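Local structure of aldehyde dehydrogenase 12 (Zea mays, 6D97) at residues A[63-68]-A[365-370]; A[107-112]-A[245-250]; A[208-213]-A[236-241]; A[464-467]-A[472-475]; A[476-479]-A[485-488]. The protein catalyses the NAD+-dependent oxidation of L-glutamate gamma-semialdehyde to glutamate, the last step of proline catabolism in plants. All coordinates share one frame; numbering follows the deposited sequence.

Contact 1: A[63-68]-A[365-370]; sequences VDPLNG and PVLTVT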
# COMPACT_ATOMS: atom_id res chain seq x y z
N VAL A 63 -39.74 27.21 3.65
CA VAL A 63 -40.47 27.47 4.89
C VAL A 63 -39.71 26.87 6.06
O VAL A 63 -39.00 25.86 5.94
CB VAL A 63 -41.92 26.93 4.83
CG1 VAL A 63 -42.75 27.75 3.85
CG2 VAL A 63 -41.94 25.45 4.49
N ASP A 64 -39.84 27.53 7.20
CA ASP A 64 -39.27 27.04 8.46
C ASP A 64 -39.95 25.74 8.84
O ASP A 64 -41.18 25.72 9.02
CB ASP A 64 -39.44 28.10 9.55
CG ASP A 64 -38.74 27.73 10.86
OD1 ASP A 64 -38.61 26.53 11.19
OD2 ASP A 64 -38.33 28.66 11.58
N PRO A 65 -39.21 24.63 8.98
CA PRO A 65 -39.86 23.35 9.29
C PRO A 65 -40.59 23.34 10.63
O PRO A 65 -41.38 22.41 10.86
CB PRO A 65 -38.70 22.35 9.30
CG PRO A 65 -37.61 23.03 8.52
CD PRO A 65 -37.76 24.49 8.82
N LEU A 66 -40.35 24.31 11.51
CA LEU A 66 -40.98 24.32 12.82
C LEU A 66 -42.25 25.16 12.86
O LEU A 66 -43.07 24.97 13.76
CB LEU A 66 -40.02 24.84 13.88
CG LEU A 66 -38.88 23.94 14.37
CD1 LEU A 66 -38.11 24.62 15.49
CD2 LEU A 66 -39.43 22.61 14.85
N ASN A 67 -42.44 26.08 11.90
CA ASN A 67 -43.62 26.94 11.97
C ASN A 67 -44.19 27.39 10.63
O ASN A 67 -45.22 28.05 10.63
CB ASN A 67 -43.31 28.17 12.85
CG ASN A 67 -42.13 28.97 12.34
OD1 ASN A 67 -41.90 29.06 11.13
ND2 ASN A 67 -41.37 29.55 13.26
N GLY A 68 -43.56 27.08 9.49
CA GLY A 68 -44.10 27.44 8.20
C GLY A 68 -43.73 28.82 7.69
O GLY A 68 -44.12 29.17 6.57
N PRO A 365 -39.59 17.54 12.91
CA PRO A 365 -40.14 17.50 11.55
C PRO A 365 -39.43 16.47 10.69
O PRO A 365 -38.23 16.22 10.82
CB PRO A 365 -39.90 18.92 11.03
CG PRO A 365 -39.71 19.76 12.26
CD PRO A 365 -39.07 18.87 13.27
N VAL A 366 -40.21 15.85 9.80
CA VAL A 366 -39.72 14.83 8.87
C VAL A 366 -39.91 15.41 7.48
O VAL A 366 -41.04 15.48 6.97
CB VAL A 366 -40.46 13.50 9.03
CG1 VAL A 366 -39.91 12.49 8.05
CG2 VAL A 366 -40.33 13.00 10.46
N LEU A 367 -38.81 15.83 6.85
CA LEU A 367 -38.90 16.74 5.72
C LEU A 367 -39.35 16.07 4.43
O LEU A 367 -39.74 16.77 3.49
CB LEU A 367 -37.55 17.44 5.50
CG LEU A 367 -37.03 18.33 6.63
CD1 LEU A 367 -36.02 19.35 6.11
CD2 LEU A 367 -38.18 19.03 7.35
N THR A 368 -39.31 14.74 4.34
CA THR A 368 -39.66 14.07 3.09
C THR A 368 -40.73 12.99 3.24
O THR A 368 -41.03 12.31 2.26
CB THR A 368 -38.42 13.46 2.43
OG1 THR A 368 -37.81 12.52 3.32
CG2 THR A 368 -37.42 14.55 2.08
N VAL A 369 -41.32 12.82 4.43
CA VAL A 369 -42.43 11.89 4.60
C VAL A 369 -43.48 12.58 5.47
O VAL A 369 -43.17 13.03 6.58
CB VAL A 369 -42.02 10.56 5.25
CG1 VAL A 369 -43.14 9.53 5.13
CG2 VAL A 369 -40.74 10.03 4.63
N THR A 370 -44.71 12.67 4.97
CA THR A 370 -45.77 13.29 5.74
C THR A 370 -46.24 12.36 6.86
O THR A 370 -45.96 11.16 6.86
CB THR A 370 -46.96 13.65 4.85
OG1 THR A 370 -47.55 12.44 4.34
CG2 THR A 370 -46.51 14.51 3.68

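Contact 2: A[107-112]-A[245-250]; sequences YLMYGD and AEDMDF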
# COMPACT_ATOMS: atom_id res chain seq x y z
N TYR A 107 -1.76 20.98 -5.11
CA TYR A 107 -1.92 20.04 -4.00
C TYR A 107 -1.52 20.69 -2.69
O TYR A 107 -2.19 20.51 -1.67
CB TYR A 107 -1.07 18.79 -4.23
CG TYR A 107 -1.50 17.89 -5.36
CD1 TYR A 107 -2.68 17.16 -5.29
CD2 TYR A 107 -0.70 17.75 -6.49
CE1 TYR A 107 -3.06 16.33 -6.32
CE2 TYR A 107 -1.07 16.92 -7.53
CZ TYR A 107 -2.25 16.22 -7.44
OH TYR A 107 -2.62 15.38 -8.47
N LEU A 108 -0.41 21.44 -2.69
CA LEU A 108 0.04 22.11 -1.48
C LEU A 108 -0.93 23.20 -1.05
O LEU A 108 -1.16 23.40 0.15
CB LEU A 108 1.43 22.70 -1.69
CG LEU A 108 2.46 21.65 -2.08
CD1 LEU A 108 3.87 22.22 -2.08
CD2 LEU A 108 2.34 20.47 -1.13
N MET A 109 -1.50 23.93 -2.02
CA MET A 109 -2.45 24.99 -1.71
C MET A 109 -3.66 24.43 -0.97
O MET A 109 -4.16 25.05 -0.03
CB MET A 109 -2.90 25.68 -3.00
CG MET A 109 -3.92 26.79 -2.81
SD MET A 109 -4.45 27.46 -4.40
CE MET A 109 -5.42 26.10 -5.05
N TYR A 110 -4.15 23.27 -1.39
CA TYR A 110 -5.33 22.73 -0.74
C TYR A 110 -4.98 22.12 0.61
O TYR A 110 -5.86 22.00 1.48
CB TYR A 110 -6.01 21.73 -1.65
CG TYR A 110 -7.01 22.41 -2.53
CD1 TYR A 110 -8.26 22.76 -2.04
CD2 TYR A 110 -6.71 22.74 -3.84
CE1 TYR A 110 -9.18 23.40 -2.83
CE2 TYR A 110 -7.62 23.38 -4.64
CZ TYR A 110 -8.86 23.71 -4.14
OH TYR A 110 -9.77 24.34 -4.94
N GLY A 111 -3.73 21.72 0.81
CA GLY A 111 -3.28 21.44 2.16
C GLY A 111 -3.39 22.67 3.05
O GLY A 111 -3.88 22.58 4.18
N ASP A 112 -2.98 23.83 2.53
CA ASP A 112 -3.05 25.06 3.30
C ASP A 112 -4.49 25.52 3.50
O ASP A 112 -4.87 25.95 4.60
CB ASP A 112 -2.24 26.17 2.62
CG ASP A 112 -0.74 25.96 2.77
OD1 ASP A 112 -0.33 25.21 3.68
OD2 ASP A 112 0.02 26.55 1.97
N ALA A 245 -11.64 31.53 -6.36
CA ALA A 245 -12.97 31.83 -6.87
C ALA A 245 -13.32 30.94 -8.06
O ALA A 245 -14.46 30.49 -8.19
CB ALA A 245 -13.05 33.31 -7.27
N GLU A 246 -12.35 30.67 -8.93
CA GLU A 246 -12.63 29.97 -10.18
C GLU A 246 -12.63 28.46 -10.05
O GLU A 246 -12.91 27.78 -11.04
CB GLU A 246 -11.61 30.39 -11.25
N ASP A 247 -12.33 27.91 -8.87
CA ASP A 247 -12.15 26.47 -8.73
C ASP A 247 -13.45 25.70 -8.59
O ASP A 247 -13.46 24.49 -8.84
CB ASP A 247 -11.23 26.16 -7.54
CG ASP A 247 -9.76 26.27 -7.90
OD1 ASP A 247 -9.45 26.90 -8.93
OD2 ASP A 247 -8.92 25.71 -7.16
N MET A 248 -14.55 26.34 -8.20
CA MET A 248 -15.80 25.61 -8.06
C MET A 248 -16.99 26.54 -8.28
O MET A 248 -16.87 27.77 -8.20
CB MET A 248 -15.92 24.93 -6.68
CG MET A 248 -16.08 25.88 -5.49
SD MET A 248 -17.78 26.37 -5.11
CE MET A 248 -18.49 24.81 -4.60
N ASP A 249 -18.14 25.93 -8.56
CA ASP A 249 -19.40 26.63 -8.72
C ASP A 249 -20.43 26.05 -7.76
O ASP A 249 -20.34 24.90 -7.33
CB ASP A 249 -19.91 26.53 -10.16
CG ASP A 249 -18.97 27.17 -11.15
OD1 ASP A 249 -18.56 28.32 -10.93
OD2 ASP A 249 -18.63 26.50 -12.15
N PHE A 250 -21.44 26.87 -7.46
CA PHE A 250 -22.49 26.52 -6.51
C PHE A 250 -23.83 26.85 -7.15
O PHE A 250 -24.10 28.03 -7.44
CB PHE A 250 -22.29 27.28 -5.20
CG PHE A 250 -23.23 26.88 -4.09
CD1 PHE A 250 -23.28 25.57 -3.65
CD2 PHE A 250 -24.01 27.84 -3.47
CE1 PHE A 250 -24.13 25.22 -2.61
CE2 PHE A 250 -24.86 27.49 -2.43
CZ PHE A 250 -24.92 26.18 -2.00

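Contact 3: A[208-213]-A[236-241]; sequences QLMGAL and RLLHDC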
# COMPACT_ATOMS: atom_id res chain seq x y z
N GLN A 208 -17.32 15.72 -0.01
CA GLN A 208 -17.21 15.38 -1.42
C GLN A 208 -16.66 16.56 -2.22
O GLN A 208 -15.91 16.36 -3.19
CB GLN A 208 -18.56 14.94 -1.98
CG GLN A 208 -19.18 13.73 -1.28
CD GLN A 208 -18.50 12.41 -1.64
OE1 GLN A 208 -17.47 12.39 -2.31
NE2 GLN A 208 -19.10 11.31 -1.20
N LEU A 209 -17.01 17.79 -1.83
CA LEU A 209 -16.48 18.97 -2.51
C LEU A 209 -14.96 19.02 -2.39
O LEU A 209 -14.26 19.20 -3.40
CB LEU A 209 -17.10 20.24 -1.93
CG LEU A 209 -16.46 21.55 -2.38
CD1 LEU A 209 -16.74 21.78 -3.85
CD2 LEU A 209 -16.97 22.71 -1.54
N MET A 210 -14.44 18.86 -1.17
CA MET A 210 -12.99 18.91 -0.99
C MET A 210 -12.31 17.74 -1.67
O MET A 210 -11.24 17.90 -2.27
CB MET A 210 -12.64 18.95 0.50
CG MET A 210 -13.24 20.13 1.24
SD MET A 210 -12.87 21.73 0.48
CE MET A 210 -11.08 21.75 0.56
N GLY A 211 -12.90 16.54 -1.59
CA GLY A 211 -12.34 15.39 -2.28
C GLY A 211 -12.20 15.62 -3.77
O GLY A 211 -11.15 15.34 -4.36
N ALA A 212 -13.24 16.16 -4.39
CA ALA A 212 -13.18 16.48 -5.81
C ALA A 212 -12.06 17.47 -6.10
O ALA A 212 -11.28 17.29 -7.04
CB ALA A 212 -14.52 17.02 -6.30
N LEU A 213 -11.97 18.54 -5.30
CA LEU A 213 -10.94 19.54 -5.52
C LEU A 213 -9.55 18.97 -5.29
O LEU A 213 -8.61 19.29 -6.04
CB LEU A 213 -11.18 20.75 -4.62
CG LEU A 213 -12.35 21.65 -5.00
CD1 LEU A 213 -12.65 22.64 -3.88
CD2 LEU A 213 -12.06 22.37 -6.30
N ARG A 236 -18.31 30.54 1.71
CA ARG A 236 -17.77 31.85 2.05
C ARG A 236 -16.57 31.72 2.98
O ARG A 236 -15.57 32.42 2.81
CB ARG A 236 -18.86 32.71 2.68
CG ARG A 236 -20.02 32.96 1.75
CD ARG A 236 -21.09 33.86 2.35
NE ARG A 236 -22.16 34.09 1.39
CZ ARG A 236 -22.17 35.08 0.49
NH1 ARG A 236 -21.15 35.93 0.44
NH2 ARG A 236 -23.18 35.20 -0.35
N LEU A 237 -16.67 30.83 3.97
CA LEU A 237 -15.53 30.53 4.82
C LEU A 237 -14.36 30.00 4.00
O LEU A 237 -13.21 30.43 4.18
CB LEU A 237 -15.94 29.53 5.91
CG LEU A 237 -14.97 29.00 6.98
CD1 LEU A 237 -15.79 28.32 8.08
CD2 LEU A 237 -13.90 28.03 6.44
N LEU A 238 -14.63 29.05 3.10
CA LEU A 238 -13.56 28.45 2.31
C LEU A 238 -12.87 29.50 1.44
O LEU A 238 -11.65 29.45 1.26
CB LEU A 238 -14.12 27.32 1.45
CG LEU A 238 -14.44 26.01 2.18
CD1 LEU A 238 -15.26 25.08 1.31
CD2 LEU A 238 -13.15 25.34 2.62
N HIS A 239 -13.64 30.44 0.89
CA HIS A 239 -13.04 31.53 0.13
C HIS A 239 -12.13 32.37 1.02
O HIS A 239 -11.03 32.76 0.60
CB HIS A 239 -14.12 32.41 -0.50
CG HIS A 239 -14.78 31.79 -1.70
ND1 HIS A 239 -16.11 31.98 -1.99
CD2 HIS A 239 -14.28 31.00 -2.68
CE1 HIS A 239 -16.41 31.32 -3.10
NE2 HIS A 239 -15.32 30.72 -3.54
N ASP A 240 -12.56 32.65 2.25
CA ASP A 240 -11.70 33.36 3.19
C ASP A 240 -10.45 32.56 3.54
O ASP A 240 -9.45 33.16 3.95
CB ASP A 240 -12.47 33.69 4.47
CG ASP A 240 -13.43 34.85 4.28
OD1 ASP A 240 -13.43 35.45 3.18
OD2 ASP A 240 -14.18 35.17 5.23
N CYS A 241 -10.49 31.24 3.40
CA CYS A 241 -9.35 30.39 3.69
C CYS A 241 -8.48 30.13 2.47
O CYS A 241 -7.48 29.42 2.58
CB CYS A 241 -9.81 29.06 4.30
SG CYS A 241 -10.55 29.22 5.94

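Contact 4: A[464-467]-A[472-475]; sequences AAIV and LFLQ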
# COMPACT_ATOMS: atom_id res chain seq x y z
N ALA A 464 -25.22 -1.65 8.56
CA ALA A 464 -25.73 -2.83 9.24
C ALA A 464 -24.97 -2.98 10.55
O ALA A 464 -23.84 -2.48 10.70
CB ALA A 464 -25.57 -4.09 8.39
N ALA A 465 -25.59 -3.67 11.50
CA ALA A 465 -25.00 -3.91 12.81
C ALA A 465 -25.30 -5.33 13.25
O ALA A 465 -26.42 -5.82 13.10
CB ALA A 465 -25.52 -2.92 13.86
N ILE A 466 -24.28 -5.99 13.79
CA ILE A 466 -24.40 -7.34 14.32
C ILE A 466 -24.00 -7.25 15.79
O ILE A 466 -22.81 -7.18 16.12
CB ILE A 466 -23.52 -8.35 13.57
CG1 ILE A 466 -23.65 -8.13 12.06
CG2 ILE A 466 -23.92 -9.77 13.94
CD1 ILE A 466 -22.52 -8.71 11.27
N VAL A 467 -25.00 -7.25 16.67
CA VAL A 467 -24.78 -7.04 18.10
C VAL A 467 -24.54 -8.41 18.72
O VAL A 467 -25.47 -9.13 19.09
CB VAL A 467 -25.93 -6.29 18.76
CG1 VAL A 467 -25.65 -6.08 20.23
CG2 VAL A 467 -26.18 -4.97 18.05
N LEU A 472 -17.80 -16.86 16.20
CA LEU A 472 -18.36 -17.78 15.21
C LEU A 472 -19.66 -17.23 14.63
O LEU A 472 -19.93 -17.41 13.44
CB LEU A 472 -18.58 -19.15 15.84
CG LEU A 472 -17.40 -19.79 16.58
CD1 LEU A 472 -17.79 -21.17 17.09
CD2 LEU A 472 -16.15 -19.88 15.70
N PHE A 473 -20.47 -16.57 15.45
CA PHE A 473 -21.69 -15.94 14.96
C PHE A 473 -21.36 -14.75 14.07
O PHE A 473 -21.94 -14.59 12.99
CB PHE A 473 -22.57 -15.51 16.14
CG PHE A 473 -23.88 -14.89 15.74
CD1 PHE A 473 -24.98 -15.69 15.46
CD2 PHE A 473 -24.01 -13.51 15.66
CE1 PHE A 473 -26.19 -15.12 15.10
CE2 PHE A 473 -25.22 -12.94 15.30
CZ PHE A 473 -26.31 -13.74 15.02
N LEU A 474 -20.42 -13.91 14.51
CA LEU A 474 -20.05 -12.72 13.75
C LEU A 474 -19.52 -13.10 12.37
O LEU A 474 -19.98 -12.58 11.35
CB LEU A 474 -19.02 -11.89 14.52
CG LEU A 474 -19.49 -11.13 15.76
CD1 LEU A 474 -18.33 -10.40 16.39
CD2 LEU A 474 -20.61 -10.16 15.40
N GLN A 475 -18.55 -14.02 12.32
CA GLN A 475 -17.94 -14.37 11.04
C GLN A 475 -18.93 -15.09 10.13
O GLN A 475 -18.82 -15.00 8.90
CB GLN A 475 -16.69 -15.22 11.27
CG GLN A 475 -16.96 -16.68 11.58
CD GLN A 475 -15.69 -17.44 11.90
OE1 GLN A 475 -14.61 -16.86 11.97
NE2 GLN A 475 -15.81 -18.75 12.11

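Contact 5: A[476-479]-A[485-488]; sequences DVLG and TTYA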
# COMPACT_ATOMS: atom_id res chain seq x y z
N ASP A 476 -19.91 -15.79 10.71
CA ASP A 476 -20.94 -16.43 9.89
C ASP A 476 -21.86 -15.38 9.27
O ASP A 476 -22.13 -15.42 8.06
CB ASP A 476 -21.75 -17.41 10.74
CG ASP A 476 -22.72 -18.23 9.92
OD1 ASP A 476 -22.33 -18.72 8.85
OD2 ASP A 476 -23.88 -18.40 10.36
N VAL A 477 -22.33 -14.43 10.07
CA VAL A 477 -23.21 -13.38 9.56
C VAL A 477 -22.46 -12.47 8.59
O VAL A 477 -22.97 -12.12 7.52
CB VAL A 477 -23.82 -12.58 10.72
CG1 VAL A 477 -24.63 -11.42 10.19
CG2 VAL A 477 -24.69 -13.49 11.57
N LEU A 478 -21.23 -12.08 8.94
CA LEU A 478 -20.45 -11.19 8.09
C LEU A 478 -20.15 -11.84 6.74
O LEU A 478 -20.32 -11.22 5.69
CB LEU A 478 -19.16 -10.78 8.79
CG LEU A 478 -19.25 -9.78 9.93
CD1 LEU A 478 -18.00 -9.83 10.79
CD2 LEU A 478 -19.45 -8.38 9.39
N GLY A 479 -19.68 -13.09 6.77
CA GLY A 479 -19.37 -13.79 5.54
C GLY A 479 -20.55 -14.00 4.62
O GLY A 479 -20.37 -14.24 3.43
N THR A 485 -21.04 -0.78 5.08
CA THR A 485 -20.57 -0.22 6.35
C THR A 485 -21.23 -1.00 7.47
O THR A 485 -22.27 -0.59 8.00
CB THR A 485 -20.85 1.27 6.45
OG1 THR A 485 -20.49 1.92 5.22
CG2 THR A 485 -20.05 1.86 7.58
N THR A 486 -20.62 -2.11 7.85
CA THR A 486 -21.18 -3.04 8.82
C THR A 486 -20.38 -2.98 10.11
O THR A 486 -19.15 -3.09 10.09
CB THR A 486 -21.18 -4.46 8.27
OG1 THR A 486 -21.96 -4.50 7.07
CG2 THR A 486 -21.78 -5.42 9.29
N TYR A 487 -21.08 -2.80 11.23
CA TYR A 487 -20.47 -2.79 12.55
C TYR A 487 -20.76 -4.12 13.25
O TYR A 487 -21.87 -4.66 13.14
CB TYR A 487 -21.00 -1.63 13.40
CG TYR A 487 -20.78 -0.25 12.80
CD1 TYR A 487 -21.55 0.20 11.73
CD2 TYR A 487 -19.81 0.60 13.31
CE1 TYR A 487 -21.36 1.45 11.19
CE2 TYR A 487 -19.61 1.86 12.77
CZ TYR A 487 -20.38 2.28 11.71
OH TYR A 487 -20.19 3.53 11.17
N ALA A 488 -19.76 -4.64 13.96
CA ALA A 488 -19.87 -5.96 14.58
C ALA A 488 -19.27 -5.92 15.98
O ALA A 488 -18.15 -5.45 16.16
CB ALA A 488 -19.15 -7.02 13.73

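Contact 1: A[63-68]-A[365-370]
P65 and P365 meet through the beta-carbons of their rings, with P65 CB 4.0 Å from P365 CB, and both side chains leave the backbone toward the opposite segment. The same P65 CB also receives a methyl from L367, whose CD2 stands 3.9 Å away, so one carbon of the proline is touched by two residues of 365-370. Further along the P365 ring, its CG faces the carbonyl oxygen P65 O at 3.4 Å, a close apolar-to-polar approach. L66 comes to this ring at a slant: with its CG turned opposite the carbonyl carbon (chi1 -75°), CD2 is carried to 3.9 Å from P365 CG. The backbone of 63-68 is held by its own bonds. D64 OD1 accepts from L66 N at 2.8 Å, the donor standing 35° out of the carboxylate plane, while D64 O takes the amides of both N67 and G68. D64 OD2 pairs with R136 in a salt bridge, and L367 N donates to Q326 OE1. Between the side chains of the two segments every contact is carbon to carbon, and no polar bond joins them. On one side stands an Asx turn within the connection of strands 60-63 and 70-74; on the other is a loop at the border of the NAD pocket, where T368 touches the cofactor.

Contact 2: A[107-112]-A[245-250]
The contact joins helix 105-121 to the loop that leads into strand 249-251, a strand of the parallel NAD-binding sheet, through a tyrosine-carboxylate hydrogen bond between Y110 and D247. Y110 OH donates to D247 OD2 over 2.7 Å. It uses the anti lone pair of that oxygen, the one facing away from OD1. The two side chains arrive from opposite directions, and their flat groups are almost coplanar, ring and carboxylate being 22° apart. OD2 accordingly lies at the edge of the ring, near its plane, 3.6 Å from Y110 CZ. D247 CG is turned opposite its carbonyl carbon (chi1 -84°), which sends the carboxylate out of the loop toward the helix. The methyl of M109 lies beside the same oxygen, M109 CE being 4.1 Å from D247 OD2; a bend at chi3 (70°) brings it there from the residue before Y110. In this Rossmann-type domain the Y110 ring is also packed against helix 203-214, where M210, L213 and Y214 touch it, so the phenol reaches the loop before strand 249-251 past one of the helices that cover the sheet. The acceptor oxygen is shared: R106, on the same helix as Y110, forms a salt bridge with D247 OD2, which would favour a charged carboxylate at this buried position. A phenylalanine in place of Y110 would probably leave D247 OD2 with R106 but without the phenol donor, and the link between helix and loop without its hydrogen bond. M248, next along, packs on L209 of helix 203-214 and I235 of helix 229-240.

Contact 3: A[208-213]-A[236-241]
Apolar packing accounts for the whole meeting of L209 and M210 with L238, and all of it falls on one methyl. L238 CD1 lies 4.1 Å from L209 CD2, the two leucines reaching toward each other tip to tip, and 4.2 Å from M210 SD, where the side chains slide past one another in opposite directions. L209 reaches across because its CG stands opposite the backbone N (chi1 170°), whereas M210 starts off to the side of L238 and its bends at chi2 and chi3, about -54° and -60°, bring SD nearer. Only 96 Å² is buried. Backbone hydrogen bonds stay within each helix. Polar side chains turn to other partners: Q208 bonds W524 and the carbonyl of G513, while R236 pairs with E232 and makes a cation-pi contact with W53. Helices 203-214 and 229-240 alternate with strands 191-196, 218-223 and 249-251 of the parallel NAD-binding sheet, in the manner of successive Rossmann crossovers. A117 of helix 105-121 packs against L238. The contact rests on non-directional dispersion between methyls and sulfur, and so probably sets no precise angle between the helices by itself.

Contact 4: A[464-467]-A[472-475]
Three first torsions bring I466, F473 and L474 together. In I466, CG2 is placed opposite the backbone N (chi1, measured to CG1, is -45°) and becomes the branch that faces the first turns of the helix. F473 extends its ring away from its own N (chi1 -178°), while L474 holds CG opposite the carbonyl carbon (chi1 -72°) so that CD2 swings toward the strand. The I466 methyl CG2 then lies 3.6 Å from L474 CD2 and 3.7 Å from F473 CE2. The leucine runs alongside the isoleucine in the opposite sense, whereas the phenylalanine crosses it at a slant. L474 CD2 also reaches the strand backbone, 3.8 Å from I466 O. The other branch of I466 continues along the helix to V477 and L478. These residues form the first strand-to-helix step of the beta-alpha-beta unit 463-467, 471-479, 485-488, and the strand's backbone is bonded to W299 and I301 on one flank and T485 and Y487 on the other. Across this step I466 CG2 meets L474 and F473 through carbon-carbon contacts, a non-directional packing of strand on helix, while Q475, facing away, makes polar bonds to R181 and G535 of the third subunit.

Contact 5: A[476-479]-A[485-488]
No flat group stands between L478 and its partners T486 and A488: the one ring of the two segments, that of Y487, leaves the strand in the direction away from the helix and packs on A492 and on I531 of the fourth subunit. The contact is instead made of methyls. L478 divides its two branches between residues two apart on the strand. CD2 reaches T486 CG2 at 3.8 Å, the side chains passing alongside in opposite directions, and CD1 comes to 4.2 Å from A488 CB. T486 presents carbon rather than oxygen because its CG2 lies opposite the backbone N, while OG1 (chi1 -59°) sits beside it. That hydroxyl bonds N483 O and R528 of the fourth subunit, so its polar needs are met off the apolar face. The buried area is 102 Å². L478 O accepts from R528 and G479 O from N99 of that subunit, which ties residues 478-479 to it, and residues 485-488 pair in parallel with one of its strands, continuing the sheet across the boundary. Here, then, is the helix-to-strand return of a beta-alpha-beta crossover whose last strand joins the intersubunit sheet of an aldehyde dehydrogenase oligomer.

The five contacts fall into three places. Contacts 2 and 3, centres 6 Å apart, pack against one another beside the five-stranded NAD-binding sheet, helix 229-240 and strand 249-251 following each other in the chain. Contacts 4 and 5, centres 5 Å apart, use helix 471-479 and the neighbouring strands 463-467 and 485-488 of the seven-stranded sheet. The two pairs lie on opposite sides of the chain's centre, 35 to 42 Å apart by centres. Contact 1 stands alone, 29 to 37 Å from the others by centres. Its segments bracket contacts 2 and 3 in sequence, and contacts 4 and 5 follow. Contacts 2 and 3 thus belong to the NAD-binding part, contacts 4 and 5 to the part whose sheet continues into the fourth subunit.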